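Local atomic coordinates of uncharacterized protein PA2218 (Pseudomonas aeruginosa, PDB entry 2HDW), a protein that is uncharacterised but adopts an alpha/beta hydrolase fold and probably acts as a hydrolase, on a substrate not yet identified. Residues Ile176-Trp181 with Thr200-Asp205. Numbering follows the deposited sequence.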
ATOM      1  N   ILE A 176       0.233   7.854   3.490  1.00 10.00           N
ATOM      2  CA  ILE A 176      -1.050   7.485   2.901  1.00 10.09           C
ATOM      3  C   ILE A 176      -0.993   5.988   2.580  1.00 10.50           C
ATOM      4  O   ILE A 176      -0.080   5.530   1.888  1.00 11.01           O
ATOM      5  CB  ILE A 176      -1.349   8.258   1.591  1.00 10.57           C
ATOM      6  CG1 ILE A 176      -1.512   9.753   1.873  1.00  8.39           C
ATOM      7  CG2 ILE A 176      -2.647   7.727   0.968  1.00  9.88           C
ATOM      8  CD1 ILE A 176      -1.618  10.606   0.611  1.00  8.43           C
ATOM      9  N   GLY A 177      -1.960   5.237   3.098  1.00 10.94           N
ATOM     10  CA  GLY A 177      -2.013   3.806   2.846  1.00  9.98           C
ATOM     11  C   GLY A 177      -3.208   3.494   1.966  1.00 10.65           C
ATOM     12  O   GLY A 177      -4.350   3.754   2.348  1.00 10.30           O
ATOM     13  N   ILE A 178      -2.946   2.934   0.790  1.00 10.00           N
ATOM     14  CA  ILE A 178      -3.994   2.601  -0.166  1.00  9.84           C
ATOM     15  C   ILE A 178      -4.316   1.106  -0.170  1.00 10.07           C
ATOM     16  O   ILE A 178      -3.418   0.266  -0.105  1.00  8.57           O
ATOM     17  CB  ILE A 178      -3.576   2.976  -1.615  1.00 10.43           C
ATOM     18  CG1 ILE A 178      -3.046   4.410  -1.669  1.00 10.15           C
ATOM     19  CG2 ILE A 178      -4.768   2.816  -2.552  1.00 10.24           C
ATOM     20  CD1 ILE A 178      -2.346   4.756  -2.976  1.00  9.42           C
ATOM     21  N   CYS A 179      -5.599   0.784  -0.250  1.00 10.06           N
ATOM     22  CA  CYS A 179      -6.023  -0.606  -0.310  1.00 11.05           C
ATOM     23  C   CYS A 179      -5.414  -1.407   0.846  1.00 11.63           C
ATOM     24  O   CYS A 179      -5.508  -1.008   2.008  1.00 10.69           O
ATOM     25  CB  CYS A 179      -5.593  -1.182  -1.667  1.00 14.33           C
ATOM     26  SG  CYS A 179      -6.383  -2.735  -2.180  1.00 20.91           S
ATOM     27  N   GLY A 180      -4.776  -2.528   0.520  1.00  9.20           N
ATOM     28  CA  GLY A 180      -4.166  -3.363   1.540  1.00 10.06           C
ATOM     29  C   GLY A 180      -3.135  -2.654   2.402  1.00 10.70           C
ATOM     30  O   GLY A 180      -2.920  -3.025   3.555  1.00 12.05           O
ATOM     31  N   TRP A 181      -2.486  -1.630   1.858  1.00  9.96           N
ATOM     32  CA  TRP A 181      -1.492  -0.918   2.644  1.00  9.46           C
ATOM     33  C   TRP A 181      -2.098   0.131   3.562  1.00  9.86           C
ATOM     34  O   TRP A 181      -1.387   0.804   4.322  1.00  8.29           O
ATOM     35  CB  TRP A 181      -0.430  -0.316   1.734  1.00  8.87           C
ATOM     36  CG  TRP A 181       0.559  -1.360   1.325  1.00  9.44           C
ATOM     37  CD1 TRP A 181       0.360  -2.383   0.433  1.00 10.21           C
ATOM     38  CD2 TRP A 181       1.863  -1.555   1.874  1.00  8.66           C
ATOM     39  NE1 TRP A 181       1.466  -3.208   0.402  1.00  9.04           N
ATOM     40  CE2 TRP A 181       2.400  -2.722   1.280  1.00  9.02           C
ATOM     41  CE3 TRP A 181       2.632  -0.858   2.818  1.00  7.89           C
ATOM     42  CZ2 TRP A 181       3.670  -3.208   1.600  1.00  8.69           C
ATOM     43  CZ3 TRP A 181       3.897  -1.342   3.136  1.00  7.12           C
ATOM     44  CH2 TRP A 181       4.402  -2.508   2.527  1.00  9.00           C
ATOM     45  N   THR A 200      -5.935   6.808   4.998  1.00  9.53           N
ATOM     46  CA  THR A 200      -6.032   5.504   4.355  1.00  7.39           C
ATOM     47  C   THR A 200      -7.063   5.674   3.247  1.00  8.17           C
ATOM     48  O   THR A 200      -8.023   6.431   3.400  1.00  8.63           O
ATOM     49  CB  THR A 200      -6.513   4.386   5.314  1.00  9.69           C
ATOM     50  OG1 THR A 200      -7.795   4.726   5.859  1.00 11.05           O
ATOM     51  CG2 THR A 200      -5.510   4.174   6.439  1.00 10.71           C
ATOM     52  N   SER A 201      -6.854   4.996   2.125  1.00  8.19           N
ATOM     53  CA  SER A 201      -7.794   5.096   1.016  1.00  9.37           C
ATOM     54  C   SER A 201      -8.302   3.710   0.626  1.00  9.86           C
ATOM     55  O   SER A 201      -7.508   2.819   0.321  1.00 11.52           O
ATOM     56  CB  SER A 201      -7.123   5.769  -0.186  1.00  6.80           C
ATOM     57  OG  SER A 201      -8.072   6.073  -1.196  1.00  9.28           O
ATOM     58  N   THR A 202      -9.623   3.535   0.657  1.00  8.28           N
ATOM     59  CA  THR A 202     -10.263   2.264   0.300  1.00  9.62           C
ATOM     60  C   THR A 202      -9.433   1.076   0.820  1.00  9.73           C
ATOM     61  O   THR A 202      -9.096   0.140   0.087  1.00 11.20           O
ATOM     62  CB  THR A 202     -10.482   2.189  -1.254  1.00  9.53           C
ATOM     63  OG1 THR A 202     -11.364   1.105  -1.563  1.00 12.55           O
ATOM     64  CG2 THR A 202      -9.153   1.998  -2.002  1.00  8.20           C
ATOM     65  N   MET A 203      -9.147   1.118   2.118  1.00  8.06           N
ATOM     66  CA  MET A 203      -8.315   0.119   2.785  1.00  9.43           C
ATOM     67  C   MET A 203      -8.867  -1.286   2.980  1.00  9.75           C
ATOM     68  O   MET A 203     -10.076  -1.528   2.937  1.00  8.83           O
ATOM     69  CB  MET A 203      -7.871   0.638   4.174  1.00  8.29           C
ATOM     70  CG  MET A 203      -8.938   0.529   5.289  1.00  9.63           C
ATOM     71  SD  MET A 203      -8.351   0.888   7.003  1.00  1.11           S
ATOM     72  CE  MET A 203      -7.674  -0.699   7.502  1.00  8.75           C
ATOM     73  N   TYR A 204      -7.925  -2.196   3.217  1.00  9.62           N
ATOM     74  CA  TYR A 204      -8.167  -3.602   3.521  1.00 10.15           C
ATOM     75  C   TYR A 204      -7.258  -3.814   4.730  1.00 10.92           C
ATOM     76  O   TYR A 204      -6.261  -3.107   4.888  1.00  9.12           O
ATOM     77  CB  TYR A 204      -7.604  -4.527   2.437  1.00 11.40           C
ATOM     78  CG  TYR A 204      -8.541  -5.061   1.378  1.00 11.94           C
ATOM     79  CD1 TYR A 204      -9.172  -4.207   0.472  1.00 13.80           C
ATOM     80  CD2 TYR A 204      -8.681  -6.440   1.186  1.00 13.34           C
ATOM     81  CE1 TYR A 204      -9.900  -4.710  -0.605  1.00 13.25           C
ATOM     82  CE2 TYR A 204      -9.408  -6.952   0.112  1.00 14.20           C
ATOM     83  CZ  TYR A 204     -10.008  -6.081  -0.784  1.00 14.71           C
ATOM     84  OH  TYR A 204     -10.668  -6.577  -1.889  1.00 14.13           O
ATOM     85  N   ASP A 205      -7.603  -4.764   5.585  1.00 10.19           N
ATOM     86  CA  ASP A 205      -6.729  -5.138   6.690  1.00  9.73           C
ATOM     87  C   ASP A 205      -6.352  -6.507   6.124  1.00  9.94           C
ATOM     88  O   ASP A 205      -7.151  -7.441   6.201  1.00 10.41           O
ATOM     89  CB  ASP A 205      -7.502  -5.306   8.004  1.00 11.20           C
ATOM     90  CG  ASP A 205      -6.684  -6.015   9.076  1.00 10.65           C
ATOM     91  OD1 ASP A 205      -5.762  -6.771   8.711  1.00 10.78           O
ATOM     92  OD2 ASP A 205      -6.969  -5.844  10.282  1.00 12.73           O
TER
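The Y204 ring meets the sulfur of C179 obliquely. C179 SG lies 4.1 Å from Y204 CD1, and the line from the ring centre to the sulfur tilts 37° off the ring normal. This is a sulfur-aromatic contact. The ring of F322 stacks on Y204, and H344 meets it nearly at right angles. Y204 OH is hydrogen-bonded to Y214, Y263 and H318, which helps fix the ring. Y204 CB also packs 3.7 Å from G180 CA.

The first torsion of C179 (chi1 -164°) turns the sulfur away from its own backbone N and leaves it on the CD1 side of the Y204 ring. Both backbone ends of this residue are gripped by 200-205. C179 N donates to S201 O at 2.8 Å. C179 O accepts Y204 N at 3.0 Å, with the donor well above the carbonyl plane rather than on a lone pair. A CA-H...O contact adds to this, from C179 CA to T202 O at 3.2 Å. One step back along the strands, S201 N donates to G177 O at 2.8 Å, in the parallel pairing of strands 173-178 and 197-201. M203 brings its CB against the same C179 carbonyl, 3.6 Å from C179 O.

C179 has a strained backbone, with phi 53° and psi -128°, at the turn between strand 173-178 and helix 180-191. Its side chain also touches H344. Strand, sharp turn and helix fit the nucleophile elbow of the alpha/beta hydrolase fold, which would put C179 where such enzymes carry their nucleophile.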